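Local coordinates for protein flavodoxin (Bacteroides uniformis, PDB 4J8P) that binds flavin mononucleotide in a flavodoxin-like fold and probably serves as an electron-transfer flavoprotein, at residues 92-103 with 125-134. Sequence-based numbering, arbitrary orientation.
With FMN (flavin mononucleotide), chain B.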
ATOM      1  N   ASN A  92       5.856   5.044  10.852  1.00 16.30           N
ATOM      2  CA  ASN A  92       4.723   4.370  11.499  0.50 15.14           C
ATOM      3  C   ASN A  92       3.400   4.591  10.750  1.00 18.27           C
ATOM      4  O   ASN A  92       2.318   4.337  11.319  1.00 17.87           O
ATOM      5  CB  ASN A  92       4.587   4.854  12.955  0.50 13.80           C
ATOM      6  CG  ASN A  92       3.862   3.894  13.854  0.50 21.15           C
ATOM      7  OD1 ASN A  92       3.759   2.694  13.591  0.50 18.96           O
ATOM      8  ND2 ASN A  92       3.321   4.403  14.943  0.50 18.05           N
ATOM      9  N   LEU A  93       3.467   5.006   9.470  1.00 16.06           N
ATOM     10  CA  LEU A  93       2.276   5.297   8.691  1.00 15.56           C
ATOM     11  C   LEU A  93       2.413   4.743   7.287  1.00 17.10           C
ATOM     12  O   LEU A  93       3.508   4.442   6.824  1.00 17.15           O
ATOM     13  CB  LEU A  93       2.084   6.827   8.591  1.00 16.09           C
ATOM     14  CG  LEU A  93       1.671   7.537   9.894  1.00 18.75           C
ATOM     15  CD1 LEU A  93       1.962   9.042   9.807  1.00 20.51           C
ATOM     16  CD2 LEU A  93       0.202   7.304  10.186  1.00 19.65           C
ATOM     17  N   ALA A  94       1.293   4.734   6.557  1.00 14.97           N
ATOM     18  CA  ALA A  94       1.366   4.483   5.150  1.00 15.38           C
ATOM     19  C   ALA A  94       1.931   5.745   4.483  1.00 16.77           C
ATOM     20  O   ALA A  94       1.532   6.868   4.852  1.00 16.41           O
ATOM     21  CB  ALA A  94      -0.037   4.200   4.604  1.00 15.97           C
ATOM     22  N   PRO A  95       2.811   5.588   3.502  1.00 15.50           N
ATOM     23  CA  PRO A  95       3.223   6.777   2.713  1.00 15.55           C
ATOM     24  C   PRO A  95       1.986   7.504   2.168  1.00 16.01           C
ATOM     25  O   PRO A  95       0.964   6.874   1.846  1.00 15.97           O
ATOM     26  CB  PRO A  95       4.076   6.178   1.592  1.00 16.55           C
ATOM     27  CG  PRO A  95       4.633   4.876   2.217  1.00 16.94           C
ATOM     28  CD  PRO A  95       3.389   4.343   2.947  1.00 15.47           C
ATOM     29  N   ARG A  96       2.064   8.838   2.049  1.00 15.97           N
ATOM     30  CA  ARG A  96       0.876   9.618   1.633  1.00 15.08           C
ATOM     31  C   ARG A  96       0.336   9.263   0.241  1.00 15.33           C
ATOM     32  O   ARG A  96      -0.849   9.510  -0.014  1.00 15.75           O
ATOM     33  CB  ARG A  96       1.166  11.125   1.679  1.00 16.34           C
ATOM     34  CG  ARG A  96       1.719  11.584   3.048  1.00 19.87           C
ATOM     35  CD  ARG A  96       0.808  11.204   4.223  1.00 17.34           C
ATOM     36  NE  ARG A  96       1.275  11.849   5.460  1.00 17.35           N
ATOM     37  CZ  ARG A  96       0.791  11.595   6.677  1.00 20.76           C
ATOM     38  NH1 ARG A  96      -0.152  10.661   6.850  1.00 18.02           N
ATOM     39  NH2 ARG A  96       1.221  12.291   7.727  1.00 21.32           N
ATOM     40  N   ILE A  97       1.163   8.698  -0.640  1.00 14.93           N
ATOM     41  CA  ILE A  97       0.657   8.305  -1.965  1.00 14.62           C
ATOM     42  C   ILE A  97      -0.440   7.229  -1.801  1.00 15.59           C
ATOM     43  O   ILE A  97      -1.279   7.078  -2.673  1.00 17.15           O
ATOM     44  CB  ILE A  97       1.789   7.860  -2.892  1.00 17.84           C
ATOM     45  CG1 ILE A  97       1.276   7.790  -4.337  1.00 17.33           C
ATOM     46  CG2 ILE A  97       2.431   6.527  -2.402  1.00 18.82           C
ATOM     47  CD1 ILE A  97       2.335   7.487  -5.321  1.00 20.80           C
ATOM     48  N   ILE A  98      -0.445   6.479  -0.672  1.00 14.06           N
ATOM     49  CA  ILE A  98      -1.520   5.488  -0.459  1.00 13.50           C
ATOM     50  C   ILE A  98      -2.847   6.217  -0.262  1.00 16.49           C
ATOM     51  O   ILE A  98      -3.877   5.765  -0.785  1.00 17.79           O
ATOM     52  CB  ILE A  98      -1.158   4.604   0.744  1.00 15.07           C
ATOM     53  CG1 ILE A  98       0.129   3.784   0.425  1.00 16.63           C
ATOM     54  CG2 ILE A  98      -2.382   3.686   1.144  1.00 14.88           C
ATOM     55  CD1 ILE A  98       0.021   2.882  -0.902  1.00 17.15           C
ATOM     56  N   ASN A  99      -2.820   7.364   0.435  1.00 15.98           N
ATOM     57  CA  ASN A  99      -4.028   8.185   0.573  1.00 16.35           C
ATOM     58  C   ASN A  99      -4.449   8.709  -0.816  1.00 17.81           C
ATOM     59  O   ASN A  99      -5.638   8.698  -1.144  1.00 18.64           O
ATOM     60  CB  ASN A  99      -3.795   9.334   1.533  1.00 17.13           C
ATOM     61  CG  ASN A  99      -3.414   8.843   2.913  1.00 18.68           C
ATOM     62  OD1 ASN A  99      -2.234   8.773   3.227  1.00 19.87           O
ATOM     63  ND2 ASN A  99      -4.411   8.531   3.738  1.00 18.15           N
ATOM     64  N   THR A 100      -3.473   9.158  -1.642  1.00 16.72           N
ATOM     65  CA  THR A 100      -3.868   9.628  -2.976  1.00 16.25           C
ATOM     66  C   THR A 100      -4.566   8.510  -3.747  1.00 18.37           C
ATOM     67  O   THR A 100      -5.605   8.750  -4.366  1.00 19.47           O
ATOM     68  CB  THR A 100      -2.635  10.093  -3.760  1.00 16.79           C
ATOM     69  OG1 THR A 100      -1.908  11.014  -2.957  1.00 18.87           O
ATOM     70  CG2 THR A 100      -3.036  10.788  -5.093  1.00 19.22           C
ATOM     71  N   PHE A 101      -3.994   7.295  -3.695  1.00 15.49           N
ATOM     72  CA  PHE A 101      -4.543   6.148  -4.399  1.00 15.52           C
ATOM     73  C   PHE A 101      -5.988   5.860  -3.938  1.00 17.64           C
ATOM     74  O   PHE A 101      -6.884   5.749  -4.776  1.00 18.26           O
ATOM     75  CB  PHE A 101      -3.621   4.941  -4.176  1.00 16.36           C
ATOM     76  CG  PHE A 101      -4.129   3.655  -4.743  1.00 17.27           C
ATOM     77  CD1 PHE A 101      -4.163   3.446  -6.125  1.00 19.51           C
ATOM     78  CD2 PHE A 101      -4.629   2.663  -3.912  1.00 18.40           C
ATOM     79  CE1 PHE A 101      -4.662   2.244  -6.657  1.00 19.50           C
ATOM     80  CE2 PHE A 101      -5.102   1.452  -4.446  1.00 20.27           C
ATOM     81  CZ  PHE A 101      -5.108   1.250  -5.806  1.00 19.20           C
ATOM     82  N   ILE A 102      -6.208   5.728  -2.627  1.00 15.60           N
ATOM     83  CA  ILE A 102      -7.552   5.409  -2.099  1.00 16.30           C
ATOM     84  C   ILE A 102      -8.551   6.513  -2.488  1.00 18.86           C
ATOM     85  O   ILE A 102      -9.710   6.236  -2.778  1.00 19.53           O
ATOM     86  CB  ILE A 102      -7.477   5.195  -0.565  1.00 18.28           C
ATOM     87  CG1 ILE A 102      -6.653   3.929  -0.281  1.00 18.25           C
ATOM     88  CG2 ILE A 102      -8.876   5.145   0.098  1.00 19.70           C
ATOM     89  CD1 ILE A 102      -6.245   3.775   1.240  1.00 18.70           C
ATOM     90  N   GLU A 103      -8.079   7.761  -2.488  1.00 17.38           N
ATOM     91  CA  GLU A 103      -8.939   8.905  -2.805  1.00 17.80           C
ATOM     92  C   GLU A 103      -9.104   9.097  -4.311  1.00 23.70           C
ATOM     93  O   GLU A 103      -9.784  10.043  -4.714  1.00 25.92           O
ATOM     94  CB  GLU A 103      -8.387  10.167  -2.147  1.00 18.53           C
ATOM     95  CG  GLU A 103      -8.536  10.072  -0.634  1.00 19.83           C
ATOM     96  CD  GLU A 103      -7.840  11.158   0.161  1.00 21.85           C
ATOM     97  OE1 GLU A 103      -7.440  12.179  -0.445  1.00 21.50           O
ATOM     98  OE2 GLU A 103      -7.712  10.992   1.398  1.00 21.69           O
ATOM     99  N   ASN A 125      -0.236   0.836  13.643  1.00 16.49           N
ATOM    100  CA  ASN A 125      -0.645   2.231  13.538  1.00 16.38           C
ATOM    101  C   ASN A 125      -1.041   2.615  12.112  1.00 17.47           C
ATOM    102  O   ASN A 125      -2.042   3.332  11.904  1.00 18.38           O
ATOM    103  CB  ASN A 125       0.452   3.134  14.048  1.00 17.78           C
ATOM    104  CG  ASN A 125       0.017   4.564  14.160  1.00 21.79           C
ATOM    105  OD1 ASN A 125      -0.769   4.908  15.048  1.00 20.08           O
ATOM    106  ND2 ASN A 125       0.507   5.405  13.242  1.00 18.73           N
ATOM    107  N   ALA A 126      -0.242   2.186  11.136  1.00 15.14           N
ATOM    108  CA  ALA A 126      -0.520   2.536   9.739  1.00 15.26           C
ATOM    109  C   ALA A 126      -1.899   2.037   9.330  1.00 17.17           C
ATOM    110  O   ALA A 126      -2.715   2.764   8.758  1.00 18.19           O
ATOM    111  CB  ALA A 126       0.538   1.915   8.849  1.00 17.35           C
ATOM    112  N   GLU A 127      -2.174   0.778   9.688  1.00 16.10           N
ATOM    113  CA  GLU A 127      -3.471   0.195   9.400  1.00 15.35           C
ATOM    114  C   GLU A 127      -4.604   0.948  10.145  1.00 18.00           C
ATOM    115  O   GLU A 127      -5.671   1.215   9.570  1.00 18.22           O
ATOM    116  CB  GLU A 127      -3.400  -1.267   9.875  1.00 17.60           C
ATOM    117  CG  GLU A 127      -4.729  -1.960   9.913  1.00 20.77           C
ATOM    118  CD  GLU A 127      -4.585  -3.426  10.266  1.00 28.28           C
ATOM    119  OE1 GLU A 127      -3.959  -3.769  11.299  1.00 24.08           O
ATOM    120  OE2 GLU A 127      -5.194  -4.234   9.539  1.00 22.40           O
ATOM    121  N   LYS A 128      -4.420   1.223  11.454  1.00 16.57           N
ATOM    122  CA  LYS A 128      -5.485   1.909  12.196  1.00 15.87           C
ATOM    123  C   LYS A 128      -5.780   3.296  11.603  1.00 18.58           C
ATOM    124  O   LYS A 128      -6.941   3.693  11.508  1.00 18.73           O
ATOM    125  CB  LYS A 128      -5.075   2.036  13.663  1.00 17.48           C
ATOM    126  CG  LYS A 128      -6.258   2.430  14.579  1.00 18.08           C
ATOM    127  CD  LYS A 128      -7.457   1.414  14.566  1.00 22.44           C
ATOM    128  CE  LYS A 128      -7.071  -0.030  14.818  1.00 24.66           C
ATOM    129  NZ  LYS A 128      -8.225  -0.970  14.556  1.00 23.14           N
ATOM    130  N   GLU A 129      -4.727   4.045  11.217  1.00 16.49           N
ATOM    131  CA  GLU A 129      -4.966   5.362  10.626  1.00 16.73           C
ATOM    132  C   GLU A 129      -5.738   5.232   9.307  1.00 19.29           C
ATOM    133  O   GLU A 129      -6.638   6.031   9.065  1.00 20.42           O
ATOM    134  CB  GLU A 129      -3.648   6.110  10.413  1.00 17.47           C
ATOM    135  CG  GLU A 129      -3.073   6.618  11.720  1.00 21.39           C
ATOM    136  CD  GLU A 129      -3.593   7.972  12.163  1.00 36.64           C
ATOM    137  OE1 GLU A 129      -4.406   8.585  11.431  1.00 29.37           O
ATOM    138  OE2 GLU A 129      -3.135   8.447  13.224  1.00 39.28           O
ATOM    139  N   LEU A 130      -5.431   4.197   8.478  1.00 16.51           N
ATOM    140  CA  LEU A 130      -6.202   4.031   7.237  1.00 16.65           C
ATOM    141  C   LEU A 130      -7.660   3.705   7.549  1.00 18.26           C
ATOM    142  O   LEU A 130      -8.566   4.250   6.903  1.00 19.08           O
ATOM    143  CB  LEU A 130      -5.592   2.928   6.367  1.00 15.95           C
ATOM    144  CG  LEU A 130      -4.248   3.255   5.694  1.00 18.89           C
ATOM    145  CD1 LEU A 130      -3.710   1.985   5.019  1.00 19.15           C
ATOM    146  CD2 LEU A 130      -4.409   4.337   4.597  1.00 19.90           C
ATOM    147  N   GLN A 131      -7.901   2.788   8.515  1.00 16.20           N
ATOM    148  CA  GLN A 131      -9.289   2.443   8.842  1.00 16.62           C
ATOM    149  C   GLN A 131     -10.068   3.676   9.319  1.00 20.75           C
ATOM    150  O   GLN A 131     -11.244   3.842   8.989  1.00 22.20           O
ATOM    151  CB  GLN A 131      -9.312   1.397   9.963  1.00 18.12           C
ATOM    152  CG  GLN A 131      -8.725   0.037   9.547  1.00 19.43           C
ATOM    153  CD  GLN A 131      -8.549  -0.868  10.754  1.00 20.84           C
ATOM    154  OE1 GLN A 131      -8.816  -0.470  11.895  1.00 20.18           O
ATOM    155  NE2 GLN A 131      -8.151  -2.115  10.535  1.00 18.22           N
ATOM    156  N   THR A 132      -9.424   4.485  10.174  1.00 17.82           N
ATOM    157  CA  THR A 132     -10.079   5.653  10.793  1.00 19.42           C
ATOM    158  C   THR A 132     -10.361   6.736   9.720  1.00 22.87           C
ATOM    159  O   THR A 132     -11.403   7.404   9.764  1.00 23.83           O
ATOM    160  CB  THR A 132      -9.191   6.177  11.958  1.00 23.34           C
ATOM    161  OG1 THR A 132      -8.958   5.110  12.891  1.00 24.26           O
ATOM    162  CG2 THR A 132      -9.839   7.375  12.721  1.00 27.27           C
ATOM    163  N   ASN A 133      -9.451   6.901   8.760  1.00 20.30           N
ATOM    164  CA  ASN A 133      -9.645   7.935   7.743  1.00 20.44           C
ATOM    165  C   ASN A 133     -10.639   7.520   6.677  1.00 22.24           C
ATOM    166  O   ASN A 133     -11.266   8.398   6.057  1.00 22.84           O
ATOM    167  CB  ASN A 133      -8.321   8.287   7.095  1.00 23.87           C
ATOM    168  CG  ASN A 133      -8.385   9.681   6.530  1.00 48.24           C
ATOM    169  OD1 ASN A 133      -8.690  10.643   7.241  1.00 43.73           O
ATOM    170  ND2 ASN A 133      -8.232   9.806   5.227  1.00 42.47           N
ATOM    171  N   TYR A 134     -10.809   6.179   6.471  1.00 18.98           N
ATOM    172  CA  TYR A 134     -11.703   5.657   5.416  1.00 18.88           C
ATOM    173  C   TYR A 134     -12.681   4.659   6.022  1.00 22.54           C
ATOM    174  O   TYR A 134     -12.608   3.453   5.733  1.00 23.03           O
ATOM    175  CB  TYR A 134     -10.886   5.015   4.287  1.00 18.65           C
ATOM    176  CG  TYR A 134      -9.856   5.968   3.727  1.00 17.95           C
ATOM    177  CD1 TYR A 134     -10.242   7.104   3.022  1.00 19.94           C
ATOM    178  CD2 TYR A 134      -8.500   5.762   3.945  1.00 18.30           C
ATOM    179  CE1 TYR A 134      -9.301   8.005   2.539  1.00 19.50           C
ATOM    180  CE2 TYR A 134      -7.544   6.659   3.464  1.00 18.14           C
ATOM    181  CZ  TYR A 134      -7.952   7.774   2.749  1.00 20.23           C
ATOM    182  OH  TYR A 134      -7.021   8.677   2.290  1.00 19.12           O
TER
HETATM  183  N1  FMN B 201      10.799   1.333   8.948  1.00 24.24           N
HETATM  184  C2  FMN B 201      10.241   1.138  10.187  1.00 24.36           C
HETATM  185  O2  FMN B 201      10.397   0.090  10.821  1.00 24.39           O
HETATM  186  N3  FMN B 201       9.539   2.182  10.803  1.00 22.66           N
HETATM  187  C4  FMN B 201       9.372   3.458  10.290  1.00 23.56           C
HETATM  188  O4  FMN B 201       8.676   4.275  10.896  1.00 22.99           O
HETATM  189  C4A FMN B 201      10.045   3.681   9.012  1.00 23.72           C
HETATM  190  N5  FMN B 201      10.054   4.903   8.517  1.00 21.98           N
HETATM  191  C5A FMN B 201      10.692   5.108   7.299  1.00 24.14           C
HETATM  192  C6  FMN B 201      10.652   6.389   6.732  1.00 21.57           C
HETATM  193  C7  FMN B 201      11.182   6.641   5.472  1.00 23.84           C
HETATM  194  C7M FMN B 201      10.990   7.999   4.851  1.00 23.91           C
HETATM  195  C8  FMN B 201      11.804   5.593   4.764  1.00 22.58           C
HETATM  196  C8M FMN B 201      12.340   5.797   3.370  1.00 23.41           C
HETATM  197  C9  FMN B 201      11.871   4.329   5.337  1.00 23.36           C
HETATM  198  C9A FMN B 201      11.316   4.061   6.591  1.00 24.88           C
HETATM  199  N10 FMN B 201      11.318   2.760   7.180  1.00 24.16           N
HETATM  200  C10 FMN B 201      10.712   2.539   8.389  1.00 21.58           C
HETATM  201  C1' FMN B 201      11.961   1.645   6.444  1.00 23.41           C
HETATM  202  C2' FMN B 201      11.044   1.020   5.392  1.00 22.81           C
HETATM  203  O2' FMN B 201       9.722   0.795   5.881  1.00 19.09           O
HETATM  204  C3' FMN B 201      11.577  -0.309   4.856  1.00 21.74           C
HETATM  205  O3' FMN B 201      12.966  -0.178   4.527  1.00 22.78           O
HETATM  206  C4' FMN B 201      10.759  -0.815   3.663  1.00 21.68           C
HETATM  207  O4' FMN B 201      10.937  -2.228   3.570  1.00 25.51           O
HETATM  208  C5' FMN B 201      11.203  -0.150   2.371  1.00 22.98           C
HETATM  209  O5' FMN B 201      10.313  -0.644   1.365  1.00 20.67           O
HETATM  210  P   FMN B 201      10.412  -0.320  -0.164  1.00 18.70           P
HETATM  211  O1P FMN B 201      10.291   1.121  -0.486  1.00 18.36           O
HETATM  212  O2P FMN B 201       9.308  -1.157  -0.761  1.00 17.29           O
HETATM  213  O3P FMN B 201      11.748  -0.895  -0.650  1.00 23.58           O
HETATM  214  O   HOH W   1       2.433   0.471  14.654  1.00 20.30           O
HETATM  215  O   HOH W   2       2.454   1.258  11.545  1.00 20.60           O
HETATM  216  O   HOH W   3      -1.363   5.049   7.715  1.00 17.37           O
HETATM  217  O   HOH W   4      -4.997   7.595   6.509  1.00 25.48           O
HETATM  218  O   HOH W   5      -9.446  11.533   3.464  1.00 40.96           O
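Tyr134, the first residue beyond helix 125-133, meets Ile102, Asn99 and Glu103 of helix 96-102 and its C-terminal end. Ile102 CG2 stands 3.6 Å from the centroid of the Tyr134 ring and 4° off the ring normal, a CH-pi contact over one face, with CG2 anti to the backbone N and CG1 beside it. At the phenol end, Tyr134 OH donates to Glu103 OE2 at 2.6 Å, reaching it from above the carboxylate plane. Tyr134 OH also accepts from Asn99 ND2 at 3.0 Å, and the oxygen sits in the plane of the Asn99 amide, so two bonds fix the phenol. A phenylalanine here has no hydroxyl, and would probably leave Asn99 ND2 and Glu103 OE2 without the group that links them.

Leu130 extends the apolar patch, its CD2 lying 3.9 Å from Ile102 CD1 and meeting Ile98 as well. At the opposite end of the contact, Asn125 ND2 gives a nearly straight bond (2.8 Å, 176°) to Asn92 O, coming from above the carbonyl plane, while water 3 bridges Ala94 N and Ala126 O.

Further out, Arg67 pairs with Glu103 OE1, and Trp139 of strand 138-144 packs on Ile102 and Leu130. The loop leading into helix 96-102 reaches the flavin through Asn92 N, which donates to FMN O4 at 2.9 Å, while the two helices, their segments' axes 31° apart, lie beside the five-stranded parallel sheet, ordered 2-1-3-4-5, of a flavodoxin-like alpha/beta fold.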